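Local coordinates for protein pyruvate kinase (Pyrobaculum aerophilum, PDB 3QTG) that catalyses the final step of glycolysis, the transfer of phosphate from phosphoenolpyruvate to ADP, yielding pyruvate and ATP, with the aid of a divalent metal cation, at residues A76-K82 with I197-S203; Q226-E232 with S247-A253; L23-D28 with K58-E62; I61-R65 with I193-D198; A205-V211 with E242-C246. All blocks are in the same frame, centred on the assembly; numbering follows the deposited sequence.

How the contacts relate
All five contacts lie in the TIM-barrel domain, contacts 1 and 2 within its eight-stranded parallel sheet and 3 to 5 in the helices and loops around it. Contacts 1 (strands 76-80, 199-202) and 2 (strands 226-231, 249-253) follow one another round the barrel, centres about 10 Å apart, joined by an Asp80-Lys230 salt bridge at the probable active site. Contacts 3 and 4 share helix 54-71; contact 4 shares Ile197 and Asp198 with contact 1. Contact 5 packs helices behind contact 2, about 30 Å from contact 3 centre to centre. By first segment the order is 3, 4, 1, 5, 2; contact 4 crosses 1 and contact 5 crosses 2, making sequence-distant segments neighbours.

Contact 1 (A76-K82 with I197-S203); sequences AVIVDLK and IDYVAIS
The ring of Tyr199 has the carbonyl O of Val77 at its edge, near the ring plane, while Ala76 CB and Ile78 CG1 approach at a slant; beyond this pair of strands the ring of Tyr249 meets it nearly perpendicularly. Strands 76-80 and 199-202 are parallel neighbours in the TIM barrel, and their axes cross at -27°. A second flat group, the carboxylate of Asp198, lies at the start of the pairing. Its CG stands beside its own backbone N (chi1 -52°), which brings OD2 to Val77 N at 2.7 Å; the anti lone pair receives that N-H. In return Val77 O accepts from both Asp198 N and Tyr199 N. The ladder continues from Val79 N to Tyr199 O (2.9 Å) and from Ala201 N to Val79 O (2.8 Å). Ile78, Tyr199, Asp80 and Ala201 share the inner face, where the small Ala201 lies beside Asp80; Asp80, a probable potassium ligand, also forms salt bridges with Arg46 and Lys230. Branched Val79 and Val200 suit the opposite, helix-covered face: Val79 CG2 reaches Ile197 CG2 at 3.8 Å, and Leu81 CD1 meets Val200 CG1 at 3.7 Å, with helix 181-190 packed on Leu81. Past the last backbone rung, Ser203 OG donates to Leu81 O at 2.7 Å while also hydrogen-bonded to Lys230 NZ.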
# COMPACT_ATOMS: atom_id res chain seq x y z
N ALA A 76 11.23 -17.81 34.24
CA ALA A 76 12.59 -17.42 33.91
C ALA A 76 13.29 -16.89 35.15
O ALA A 76 12.72 -16.08 35.90
CB ALA A 76 12.61 -16.36 32.81
N VAL A 77 14.54 -17.32 35.34
CA VAL A 77 15.43 -16.71 36.32
C VAL A 77 16.49 -15.90 35.61
O VAL A 77 17.24 -16.42 34.77
CB VAL A 77 16.10 -17.78 37.25
CG1 VAL A 77 17.19 -17.15 38.12
CG2 VAL A 77 15.06 -18.45 38.09
N ILE A 78 16.54 -14.61 35.96
CA ILE A 78 17.49 -13.65 35.44
C ILE A 78 18.48 -13.25 36.57
O ILE A 78 18.07 -12.88 37.68
CB ILE A 78 16.75 -12.39 34.93
CG1 ILE A 78 15.67 -12.76 33.91
CG2 ILE A 78 17.74 -11.36 34.35
CD1 ILE A 78 14.47 -11.81 33.88
N VAL A 79 19.77 -13.30 36.29
CA VAL A 79 20.72 -12.73 37.23
C VAL A 79 21.32 -11.50 36.56
O VAL A 79 21.70 -11.54 35.40
CB VAL A 79 21.81 -13.74 37.73
CG1 VAL A 79 21.16 -14.94 38.46
CG2 VAL A 79 22.72 -14.22 36.59
N ASP A 80 21.37 -10.40 37.31
CA ASP A 80 21.87 -9.14 36.79
C ASP A 80 23.27 -8.83 37.34
O ASP A 80 23.45 -8.68 38.55
CB ASP A 80 20.87 -8.02 37.09
CG ASP A 80 21.07 -6.81 36.21
OD1 ASP A 80 22.21 -6.62 35.72
OD2 ASP A 80 20.09 -6.04 35.99
N LEU A 81 24.25 -8.76 36.46
CA LEU A 81 25.62 -8.52 36.89
C LEU A 81 25.88 -7.05 37.24
O LEU A 81 25.31 -6.12 36.63
CB LEU A 81 26.63 -8.99 35.83
CG LEU A 81 26.66 -10.48 35.48
CD1 LEU A 81 27.49 -10.66 34.24
CD2 LEU A 81 27.22 -11.28 36.64
N LYS A 82 26.76 -6.86 38.22
CA LYS A 82 27.11 -5.54 38.73
C LYS A 82 27.77 -4.68 37.66
O LYS A 82 27.43 -3.51 37.50
CB LYS A 82 28.00 -5.68 39.99
CG LYS A 82 28.22 -4.38 40.79
CD LYS A 82 26.91 -3.56 40.93
CE LYS A 82 27.06 -2.33 41.85
NZ LYS A 82 25.72 -1.71 42.20
N ILE A 197 19.85 -21.10 35.85
CA ILE A 197 19.91 -19.69 35.45
C ILE A 197 19.66 -19.49 33.94
O ILE A 197 20.43 -19.97 33.09
CB ILE A 197 21.23 -19.03 35.87
CG1 ILE A 197 21.43 -19.14 37.39
CG2 ILE A 197 21.23 -17.58 35.47
CD1 ILE A 197 22.71 -18.57 37.85
N ASP A 198 18.60 -18.76 33.63
CA ASP A 198 18.07 -18.69 32.28
C ASP A 198 18.60 -17.48 31.51
O ASP A 198 18.81 -17.56 30.31
CB ASP A 198 16.54 -18.71 32.34
CG ASP A 198 16.00 -19.90 33.17
OD1 ASP A 198 16.37 -21.06 32.87
OD2 ASP A 198 15.21 -19.68 34.13
N TYR A 199 18.85 -16.38 32.21
CA TYR A 199 19.36 -15.16 31.60
C TYR A 199 20.41 -14.53 32.47
O TYR A 199 20.29 -14.53 33.69
CB TYR A 199 18.23 -14.13 31.43
CG TYR A 199 17.20 -14.50 30.39
CD1 TYR A 199 17.26 -13.94 29.10
CD2 TYR A 199 16.16 -15.39 30.68
CE1 TYR A 199 16.31 -14.28 28.13
CE2 TYR A 199 15.23 -15.73 29.73
CZ TYR A 199 15.31 -15.17 28.46
OH TYR A 199 14.36 -15.50 27.52
N VAL A 200 21.44 -13.99 31.83
CA VAL A 200 22.48 -13.21 32.49
C VAL A 200 22.45 -11.82 31.89
O VAL A 200 22.65 -11.66 30.68
CB VAL A 200 23.90 -13.82 32.25
CG1 VAL A 200 25.02 -12.83 32.59
CG2 VAL A 200 24.07 -15.11 33.01
N ALA A 201 22.21 -10.82 32.72
CA ALA A 201 22.11 -9.46 32.23
C ALA A 201 23.43 -8.69 32.43
O ALA A 201 23.97 -8.63 33.53
CB ALA A 201 20.92 -8.74 32.86
N ILE A 202 23.97 -8.15 31.33
CA ILE A 202 25.27 -7.46 31.30
C ILE A 202 25.06 -5.97 31.51
O ILE A 202 24.24 -5.35 30.82
CB ILE A 202 25.95 -7.58 29.91
CG1 ILE A 202 26.18 -9.02 29.53
CG2 ILE A 202 27.30 -6.84 29.89
CD1 ILE A 202 26.75 -9.14 28.14
N SER A 203 25.83 -5.39 32.44
CA SER A 203 25.83 -3.94 32.66
C SER A 203 26.95 -3.23 31.91
O SER A 203 28.05 -3.72 31.83
CB SER A 203 25.91 -3.62 34.16
OG SER A 203 24.78 -4.15 34.83

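Contact 2 (Q226-E232 with S247-A253); sequences QVAVKIE and SDYVVVA
Ser247, just ahead of the paired residues, lays its OG 3.3 Å from Val229 CG2, a close van der Waals touch between hydroxyl oxygen and methyl; its own hydrogen bond is with Leu243 O. Asp248 follows: OD2 takes the N-H of Val227 at 2.7 Å in an almost straight bond (176°), and its backbone N donates to Val227 O. A short acid thus replaces a backbone carbonyl at the strand's start, while its OD1 pairs with Arg215. Beside it the side chain of Gln226 bends at chi2 (-71°), which brings NE2 to 3.3 Å from Asp248 CB, and a water links NE2 to Asp248 O. Tyr249 O then accepts from Val229 N at 2.7 Å, and Tyr249 CB packs on the small Ala228 CB. Val250, on the face turned to the helices, meets Ile231 CG1 through its CG1 at 3.8 Å. Val251 N reaches Val229 O from above the carbonyl plane, and Val251 O receives Ile231 N at 2.8 Å; its side chain runs alongside Lys230, the probable transition-state stabiliser, whose NZ goes on to Asp80 and Ser203. Ala253, at a helix N-cap, touches CG of Glu232, a probable magnesium ligand. These two parallel barrel strands lie between strands 199-202 and 284-287, with helix 208-220 packed outside Val227 and Val229 and helix 266-279 outside Ile231, Val250 and Val252.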
# COMPACT_ATOMS: atom_id res chain seq x y z
N GLN A 226 20.86 -17.24 28.15
CA GLN A 226 20.70 -16.17 27.16
C GLN A 226 21.39 -14.94 27.73
O GLN A 226 21.34 -14.71 28.94
CB GLN A 226 19.22 -15.84 26.96
CG GLN A 226 18.40 -16.99 26.39
CD GLN A 226 18.74 -17.24 24.94
OE1 GLN A 226 19.29 -18.28 24.59
NE2 GLN A 226 18.45 -16.28 24.09
N VAL A 227 22.04 -14.16 26.87
CA VAL A 227 22.70 -12.93 27.32
C VAL A 227 21.82 -11.70 27.04
O VAL A 227 21.52 -11.38 25.89
CB VAL A 227 24.09 -12.78 26.69
CG1 VAL A 227 24.73 -11.51 27.15
CG2 VAL A 227 24.96 -13.96 27.10
N ALA A 228 21.41 -11.05 28.12
CA ALA A 228 20.58 -9.85 28.03
C ALA A 228 21.49 -8.63 28.17
O ALA A 228 22.31 -8.55 29.10
CB ALA A 228 19.50 -9.88 29.11
N VAL A 229 21.38 -7.71 27.22
CA VAL A 229 22.26 -6.54 27.18
C VAL A 229 21.50 -5.28 27.56
O VAL A 229 20.57 -4.87 26.87
CB VAL A 229 22.92 -6.38 25.81
CG1 VAL A 229 23.77 -5.07 25.74
CG2 VAL A 229 23.76 -7.63 25.45
N LYS A 230 21.89 -4.69 28.68
CA LYS A 230 21.30 -3.44 29.15
C LYS A 230 21.85 -2.26 28.39
O LYS A 230 23.05 -2.17 28.17
CB LYS A 230 21.52 -3.26 30.65
CG LYS A 230 21.07 -4.47 31.44
CD LYS A 230 20.35 -4.08 32.72
CE LYS A 230 21.31 -3.49 33.74
NZ LYS A 230 22.23 -4.53 34.24
N ILE A 231 20.96 -1.37 27.97
CA ILE A 231 21.37 -0.13 27.32
C ILE A 231 21.25 0.96 28.41
O ILE A 231 20.14 1.33 28.81
CB ILE A 231 20.52 0.16 26.06
CG1 ILE A 231 20.47 -1.10 25.15
CG2 ILE A 231 21.05 1.37 25.31
CD1 ILE A 231 21.80 -1.48 24.47
N GLU A 232 22.40 1.41 28.88
CA GLU A 232 22.52 2.19 30.12
C GLU A 232 23.17 3.54 29.90
O GLU A 232 23.10 4.41 30.76
CB GLU A 232 23.35 1.42 31.17
CG GLU A 232 22.64 0.32 31.90
CD GLU A 232 23.59 -0.71 32.48
OE1 GLU A 232 23.49 -1.00 33.69
OE2 GLU A 232 24.45 -1.22 31.75
N SER A 247 23.10 -9.15 20.79
CA SER A 247 22.40 -9.52 22.04
C SER A 247 21.48 -10.75 21.87
O SER A 247 21.14 -11.11 20.76
CB SER A 247 21.51 -8.35 22.49
OG SER A 247 22.26 -7.16 22.60
N ASP A 248 21.09 -11.38 22.98
CA ASP A 248 20.01 -12.35 22.92
C ASP A 248 18.71 -11.67 23.35
O ASP A 248 17.63 -12.13 23.02
CB ASP A 248 20.28 -13.58 23.81
CG ASP A 248 21.58 -14.30 23.42
OD1 ASP A 248 21.99 -14.20 22.24
OD2 ASP A 248 22.19 -14.94 24.29
N TYR A 249 18.84 -10.57 24.10
CA TYR A 249 17.72 -9.87 24.72
C TYR A 249 18.23 -8.47 25.02
O TYR A 249 19.38 -8.31 25.44
CB TYR A 249 17.34 -10.58 26.02
CG TYR A 249 15.89 -10.45 26.43
CD1 TYR A 249 15.04 -11.57 26.41
CD2 TYR A 249 15.35 -9.22 26.86
CE1 TYR A 249 13.69 -11.47 26.78
CE2 TYR A 249 13.99 -9.12 27.24
CZ TYR A 249 13.18 -10.25 27.19
OH TYR A 249 11.86 -10.19 27.57
N VAL A 250 17.40 -7.46 24.78
CA VAL A 250 17.78 -6.07 25.00
C VAL A 250 16.95 -5.54 26.16
O VAL A 250 15.79 -5.92 26.31
CB VAL A 250 17.59 -5.17 23.72
CG1 VAL A 250 18.02 -3.71 24.00
CG2 VAL A 250 18.39 -5.75 22.52
N VAL A 251 17.57 -4.69 26.99
CA VAL A 251 16.93 -4.09 28.17
C VAL A 251 17.15 -2.57 28.19
O VAL A 251 18.30 -2.11 28.15
CB VAL A 251 17.48 -4.72 29.47
CG1 VAL A 251 16.65 -4.29 30.70
CG2 VAL A 251 17.49 -6.24 29.37
N VAL A 252 16.06 -1.79 28.20
CA VAL A 252 16.12 -0.35 28.45
C VAL A 252 16.19 -0.14 29.99
O VAL A 252 15.21 -0.37 30.71
CB VAL A 252 14.90 0.42 27.85
CG1 VAL A 252 14.98 1.94 28.12
CG2 VAL A 252 14.77 0.16 26.36
N ALA A 253 17.37 0.23 30.47
CA ALA A 253 17.59 0.44 31.90
C ALA A 253 17.40 1.92 32.16
O ALA A 253 18.33 2.72 32.01
CB ALA A 253 19.01 -0.05 32.34
O HOH W 1 16.81 -14.16 24.52

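Contact 3 (L23-D28 with K58-E62); sequences LGPSTD and KFRIE
In the TIM barrel, the turn that follows strand 18-22 is tied to the outer helix 54-71 chiefly by a salt bridge between Asp28 and Arg60. The arginine grips the carboxylate side-on: NE donates to Asp28 OD1 at 3.1 Å, NH2 to OD2 at 2.9 Å. Both acceptors lie in or close to the guanidinium plane, and the carboxylate is turned 31° against it. Arg60 reaches this far because its chain is extended from CG to NE. On the way its CB packs against Leu23 CD1 at 3.7 Å, the two side chains running antiparallel alongside each other, so the leucine supports the arginine's aliphatic stem. One face of the guanidinium carries Gly24 CA, 3.6 Å above the plane, together with Leu23 O, both displaced toward the rim of the group. Gly24 is also the N-cap of the short helix 25-28, and its O accepts from Thr27 N, Thr27 OG1 and Asp28 N, which fixes the turn that bears Asp28. Phe59 offers the edge of its ring to the acid, CE1 lying 3.4 Å from Asp28 OD1. An alanine at Arg60 is likely to leave the carboxylate of Asp28 without its charged mate and strip away the CG and CD that lie along Leu23. Two matched N-H to oxygen bonds fix direction as well as charge, so the pairing probably sets the rotation of both groups.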
# COMPACT_ATOMS: atom_id res chain seq x y z
N LEU A 23 13.74 -9.95 43.10
CA LEU A 23 13.66 -10.52 44.43
C LEU A 23 14.64 -9.82 45.36
O LEU A 23 15.80 -9.58 44.98
CB LEU A 23 13.96 -12.01 44.39
CG LEU A 23 13.05 -12.92 43.56
CD1 LEU A 23 13.55 -14.35 43.70
CD2 LEU A 23 11.56 -12.82 43.98
N GLY A 24 14.19 -9.51 46.56
CA GLY A 24 15.04 -8.84 47.55
C GLY A 24 14.57 -9.15 48.95
O GLY A 24 13.82 -10.12 49.14
N PRO A 25 14.99 -8.33 49.94
CA PRO A 25 14.53 -8.51 51.32
C PRO A 25 13.01 -8.45 51.48
O PRO A 25 12.47 -9.18 52.30
CB PRO A 25 15.20 -7.35 52.07
CG PRO A 25 16.42 -7.03 51.24
CD PRO A 25 15.96 -7.22 49.83
N SER A 26 12.34 -7.60 50.69
CA SER A 26 10.87 -7.48 50.75
C SER A 26 10.14 -8.75 50.34
O SER A 26 9.01 -8.99 50.78
CB SER A 26 10.38 -6.31 49.90
OG SER A 26 10.86 -5.09 50.41
N THR A 27 10.77 -9.56 49.49
CA THR A 27 10.17 -10.82 49.07
C THR A 27 10.63 -12.00 49.94
O THR A 27 9.88 -12.95 50.15
CB THR A 27 10.40 -11.11 47.56
OG1 THR A 27 11.79 -11.00 47.26
CG2 THR A 27 9.62 -10.12 46.67
N ASP A 28 11.86 -11.92 50.44
CA ASP A 28 12.40 -12.91 51.39
C ASP A 28 11.47 -13.17 52.58
O ASP A 28 11.31 -14.32 53.00
CB ASP A 28 13.77 -12.46 51.90
CG ASP A 28 14.85 -12.53 50.83
OD1 ASP A 28 14.59 -13.08 49.74
OD2 ASP A 28 15.97 -12.02 51.08
N LYS A 58 21.08 -18.58 45.91
CA LYS A 58 20.76 -20.01 46.00
C LYS A 58 19.36 -20.28 46.56
O LYS A 58 18.60 -21.04 45.97
CB LYS A 58 21.84 -20.75 46.82
CG LYS A 58 21.77 -22.26 46.76
CD LYS A 58 23.04 -22.92 47.35
CE LYS A 58 22.90 -24.43 47.44
NZ LYS A 58 22.65 -25.07 46.11
N PHE A 59 19.06 -19.65 47.70
CA PHE A 59 17.77 -19.80 48.41
C PHE A 59 16.58 -19.19 47.66
O PHE A 59 15.47 -19.73 47.73
CB PHE A 59 17.90 -19.22 49.84
CG PHE A 59 16.70 -18.40 50.30
CD1 PHE A 59 16.72 -17.00 50.20
CD2 PHE A 59 15.58 -19.01 50.86
CE1 PHE A 59 15.63 -16.23 50.62
CE2 PHE A 59 14.47 -18.24 51.28
CZ PHE A 59 14.51 -16.85 51.16
N ARG A 60 16.80 -18.08 46.96
CA ARG A 60 15.73 -17.44 46.18
C ARG A 60 15.37 -18.30 44.96
O ARG A 60 14.19 -18.56 44.69
CB ARG A 60 16.14 -16.01 45.76
CG ARG A 60 16.09 -15.00 46.91
CD ARG A 60 16.89 -13.74 46.62
NE ARG A 60 16.92 -12.81 47.77
CZ ARG A 60 17.68 -11.73 47.85
NH1 ARG A 60 18.49 -11.40 46.86
NH2 ARG A 60 17.64 -10.96 48.93
N ILE A 61 16.39 -18.74 44.23
CA ILE A 61 16.23 -19.64 43.11
C ILE A 61 15.51 -20.93 43.53
O ILE A 61 14.57 -21.35 42.84
CB ILE A 61 17.58 -19.94 42.42
CG1 ILE A 61 18.10 -18.65 41.75
CG2 ILE A 61 17.45 -21.12 41.44
CD1 ILE A 61 19.29 -18.83 40.81
N GLU A 62 15.91 -21.52 44.66
CA GLU A 62 15.24 -22.71 45.20
C GLU A 62 13.74 -22.50 45.46
O GLU A 62 12.92 -23.35 45.16
CB GLU A 62 15.94 -23.22 46.48
CG GLU A 62 17.10 -24.18 46.23
CD GLU A 62 18.03 -24.30 47.45
OE1 GLU A 62 18.48 -23.25 47.95
OE2 GLU A 62 18.32 -25.44 47.90

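Contact 4 (I61-R65 with I193-D198); sequences IEAVR and IRDNID
Arg65 holds the loop before strand 199-202 through three short hydrogen bonds. Its NE donates to Asn196 OD1 at 2.8 Å and its NH2 to Asn196 O, a side-on grip on one residue's amide oxygen and backbone carbonyl together. Neither is ideal: the first is bent to 131°, and in the second the donor lies well above the carbonyl plane. The third, from Arg65 NH2 to Asp198 OD2 at 2.8 Å, is a salt bridge in the guanidinium plane, straighter at 165°, and meets the carboxylate on its syn side. OD2 of Asp198 thus serves two donors, since Val77 N also binds it. The bend of the arginine chain at chi2 (-52°) folds CG and CD over Asn196 OD1, each 3.3 Å from it. NH1 pairs with Glu68 and Leu75 O. A methionine in place of Arg65 would probably leave both oxygens of Asn196 and the carboxylate of Asp198 without the donors the arginine supplies, letting the loop shift against the helix.

One turn earlier on helix 54-71, Ile61 supplies the packing. Its CD1 meets Ile193 CD1 at 3.7 Å and lies near Ile197 CG1, while CG2 rests on Asn196 CB at 3.8 Å. A branched hydrocarbon suits this buried spot beneath the polar network, where Val77 of strand 76-80 also packs. Helix and loop are thus joined by polar bonds and hydrocarbon packing side by side. A single guanidinium satisfies both backbone and side-chain acceptors, and its charge would probably stabilise Asp198 as the anion.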
# COMPACT_ATOMS: atom_id res chain seq x y z
N ILE A 61 16.39 -18.74 44.23
CA ILE A 61 16.23 -19.64 43.11
C ILE A 61 15.51 -20.93 43.53
O ILE A 61 14.57 -21.35 42.84
CB ILE A 61 17.58 -19.94 42.42
CG1 ILE A 61 18.10 -18.65 41.75
CG2 ILE A 61 17.45 -21.12 41.44
CD1 ILE A 61 19.29 -18.83 40.81
N GLU A 62 15.91 -21.52 44.66
CA GLU A 62 15.24 -22.71 45.20
C GLU A 62 13.74 -22.50 45.46
O GLU A 62 12.92 -23.35 45.16
CB GLU A 62 15.94 -23.22 46.48
CG GLU A 62 17.10 -24.18 46.23
CD GLU A 62 18.03 -24.30 47.45
OE1 GLU A 62 18.48 -23.25 47.95
OE2 GLU A 62 18.32 -25.44 47.90
N ALA A 63 13.39 -21.36 46.04
CA ALA A 63 11.99 -21.01 46.28
C ALA A 63 11.22 -20.83 44.95
O ALA A 63 10.03 -21.18 44.85
CB ALA A 63 11.90 -19.74 47.12
N VAL A 64 11.90 -20.28 43.95
CA VAL A 64 11.32 -20.10 42.62
C VAL A 64 11.03 -21.46 41.97
O VAL A 64 9.92 -21.69 41.49
CB VAL A 64 12.25 -19.21 41.73
CG1 VAL A 64 11.94 -19.36 40.22
CG2 VAL A 64 12.18 -17.76 42.20
N ARG A 65 12.02 -22.35 42.00
CA ARG A 65 11.93 -23.67 41.35
C ARG A 65 10.96 -24.59 42.08
O ARG A 65 10.32 -25.45 41.46
CB ARG A 65 13.31 -24.34 41.25
CG ARG A 65 14.27 -23.63 40.30
CD ARG A 65 13.64 -23.39 38.91
NE ARG A 65 14.60 -22.70 38.05
CZ ARG A 65 14.31 -21.92 37.01
NH1 ARG A 65 13.04 -21.67 36.67
NH2 ARG A 65 15.30 -21.37 36.33
N ILE A 193 25.07 -23.63 40.59
CA ILE A 193 23.62 -23.63 40.28
C ILE A 193 23.31 -23.06 38.88
O ILE A 193 22.22 -22.56 38.60
CB ILE A 193 22.79 -22.94 41.41
CG1 ILE A 193 23.26 -21.50 41.63
CG2 ILE A 193 22.94 -23.73 42.73
CD1 ILE A 193 22.21 -20.61 42.24
N ARG A 194 24.30 -23.16 38.00
CA ARG A 194 24.25 -22.57 36.68
C ARG A 194 23.16 -23.14 35.79
O ARG A 194 22.73 -22.48 34.83
CB ARG A 194 25.60 -22.73 35.99
CG ARG A 194 26.02 -24.17 35.85
CD ARG A 194 27.26 -24.27 35.02
NE ARG A 194 27.71 -25.66 34.86
CZ ARG A 194 28.53 -26.26 35.71
NH1 ARG A 194 28.96 -25.61 36.77
NH2 ARG A 194 28.91 -27.51 35.50
N ASP A 195 22.72 -24.37 36.08
CA ASP A 195 21.71 -25.01 35.25
C ASP A 195 20.30 -24.43 35.52
O ASP A 195 19.37 -24.62 34.74
CB ASP A 195 21.77 -26.54 35.39
CG ASP A 195 22.89 -27.17 34.52
OD1 ASP A 195 23.35 -26.51 33.55
OD2 ASP A 195 23.30 -28.32 34.80
N ASN A 196 20.19 -23.69 36.62
CA ASN A 196 18.94 -23.05 37.00
C ASN A 196 18.87 -21.57 36.61
O ASN A 196 17.93 -20.88 36.99
CB ASN A 196 18.71 -23.23 38.49
CG ASN A 196 17.82 -24.41 38.79
OD1 ASN A 196 16.70 -24.49 38.29
ND2 ASN A 196 18.32 -25.33 39.61
N ILE A 197 19.85 -21.10 35.85
CA ILE A 197 19.91 -19.69 35.45
C ILE A 197 19.66 -19.49 33.94
O ILE A 197 20.43 -19.97 33.09
CB ILE A 197 21.23 -19.03 35.87
CG1 ILE A 197 21.43 -19.14 37.39
CG2 ILE A 197 21.23 -17.58 35.47
CD1 ILE A 197 22.71 -18.57 37.85
N ASP A 198 18.60 -18.76 33.63
CA ASP A 198 18.07 -18.69 32.28
C ASP A 198 18.60 -17.48 31.51
O ASP A 198 18.81 -17.56 30.31
CB ASP A 198 16.54 -18.71 32.34
CG ASP A 198 16.00 -19.90 33.17
OD1 ASP A 198 16.37 -21.06 32.87
OD2 ASP A 198 15.21 -19.68 34.13

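Contact 5 (A205-V211 with E242-C246); sequences AKSCKDV and ELVQC
Cys208 and Cys246 meet at the tight end of this contact, their SG atoms 3.6 Å apart, too far for a disulfide and close enough for firm apolar packing. Cys246 SG stands between its own backbone N and carbonyl carbon (chi1 79°), the placement in which it meets both Cys208 SG and Val211 CG2. The same sulfur of Cys208 comes within 3.3 Å of Glu242 O. Val211 adds both its methyls to the cluster: its CG2 lies 3.7 Å from Cys246 SG, and CG1 stands at 3.7 Å from Cys246 O. Leu243 fills the neighbouring space, with CD2 reaching Ser207 C at 3.7 Å and CD1 passing close to Ala205 O. Small sulfur side chains suit the narrow gap between two helix ends, whereas the leucine's branched tip suits a groove along backbone atoms.

In the TIM barrel, helix 208-220 precedes strand 226-231 and the short helix 240-245 precedes strand 249-253, so the contact joins two elements of the outer layer beside that strand pair. Val211 faces Val227 and Val229, while the tip of Leu243 approaches Ile231. No hydrogen bond crosses between the two segments.

Toward solvent the contact thins. Glu242 is exposed; of its side chain, only CB comes near Cys208 SG, at 3.9 Å. Lys206 meets Leu243 with its backbone, CA lying 3.9 Å from Leu243 CD1, and its N donates to Asp210 OD2 through that oxygen's anti lone pair. Ser207, at the N-cap of helix 208-220, offers OG to Asp210 N in a weak capping bond. Outside the pair, Asn239 binds Lys206 O and Arg215 binds Cys246 O.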
# COMPACT_ATOMS: atom_id res chain seq x y z
N ALA A 205 27.94 -2.57 28.88
CA ALA A 205 28.54 -2.97 27.62
C ALA A 205 28.36 -1.86 26.59
O ALA A 205 27.35 -1.16 26.58
CB ALA A 205 27.91 -4.27 27.13
N LYS A 206 29.35 -1.64 25.73
CA LYS A 206 29.18 -0.62 24.67
C LYS A 206 29.75 -1.05 23.32
O LYS A 206 29.76 -0.27 22.38
CB LYS A 206 29.71 0.77 25.08
CG LYS A 206 31.21 0.83 25.40
CD LYS A 206 31.65 2.24 25.82
CE LYS A 206 33.11 2.23 26.31
NZ LYS A 206 33.63 3.59 26.61
N SER A 207 30.23 -2.29 23.25
CA SER A 207 30.64 -2.89 21.99
C SER A 207 30.32 -4.38 21.97
O SER A 207 30.13 -5.01 23.02
CB SER A 207 32.13 -2.66 21.76
OG SER A 207 32.90 -3.45 22.65
N CYS A 208 30.29 -4.93 20.77
CA CYS A 208 30.14 -6.37 20.59
C CYS A 208 31.23 -7.17 21.30
O CYS A 208 30.94 -8.23 21.83
CB CYS A 208 30.07 -6.70 19.10
SG CYS A 208 28.73 -5.72 18.37
N LYS A 209 32.45 -6.64 21.33
CA LYS A 209 33.58 -7.30 22.01
C LYS A 209 33.26 -7.58 23.48
O LYS A 209 33.53 -8.68 23.98
CB LYS A 209 34.88 -6.47 21.88
CG LYS A 209 36.14 -7.25 22.33
CD LYS A 209 37.41 -6.40 22.32
CE LYS A 209 38.65 -7.26 22.68
NZ LYS A 209 38.78 -7.55 24.15
N ASP A 210 32.69 -6.57 24.15
CA ASP A 210 32.25 -6.67 25.55
C ASP A 210 31.25 -7.81 25.78
O ASP A 210 31.37 -8.59 26.72
CB ASP A 210 31.61 -5.35 25.97
CG ASP A 210 32.63 -4.27 26.31
OD1 ASP A 210 33.79 -4.61 26.62
OD2 ASP A 210 32.26 -3.08 26.28
N VAL A 211 30.26 -7.89 24.89
CA VAL A 211 29.22 -8.92 24.97
C VAL A 211 29.80 -10.34 24.77
O VAL A 211 29.52 -11.25 25.55
CB VAL A 211 28.06 -8.63 23.97
CG1 VAL A 211 26.93 -9.63 24.14
CG2 VAL A 211 27.54 -7.22 24.18
N GLU A 242 24.72 -2.14 16.30
CA GLU A 242 25.62 -3.29 16.49
C GLU A 242 25.40 -4.01 17.80
O GLU A 242 25.48 -5.24 17.86
CB GLU A 242 27.09 -2.86 16.36
CG GLU A 242 27.42 -2.27 14.96
CD GLU A 242 27.44 -3.34 13.85
OE1 GLU A 242 28.51 -3.96 13.66
OE2 GLU A 242 26.40 -3.55 13.18
N LEU A 243 25.11 -3.26 18.86
CA LEU A 243 24.86 -3.85 20.16
C LEU A 243 23.59 -4.70 20.17
O LEU A 243 23.55 -5.76 20.78
CB LEU A 243 24.77 -2.78 21.26
CG LEU A 243 26.06 -2.33 21.94
CD1 LEU A 243 25.74 -1.30 23.00
CD2 LEU A 243 26.79 -3.51 22.57
N VAL A 244 22.54 -4.19 19.53
CA VAL A 244 21.29 -4.93 19.44
C VAL A 244 21.54 -6.24 18.71
O VAL A 244 21.16 -7.29 19.22
CB VAL A 244 20.15 -4.08 18.79
CG1 VAL A 244 19.00 -4.97 18.34
CG2 VAL A 244 19.67 -3.01 19.77
N GLN A 245 22.24 -6.18 17.58
CA GLN A 245 22.47 -7.38 16.76
C GLN A 245 23.34 -8.47 17.40
O GLN A 245 23.29 -9.62 16.98
CB GLN A 245 22.98 -7.01 15.37
CG GLN A 245 21.95 -6.22 14.58
CD GLN A 245 22.44 -5.83 13.20
OE1 GLN A 245 22.40 -6.62 12.26
NE2 GLN A 245 22.88 -4.58 13.07
N CYS A 246 24.10 -8.12 18.44
CA CYS A 246 24.88 -9.14 19.11
C CYS A 246 24.30 -9.63 20.44
O CYS A 246 24.93 -10.45 21.11
CB CYS A 246 26.34 -8.70 19.27
SG CYS A 246 26.57 -7.59 20.60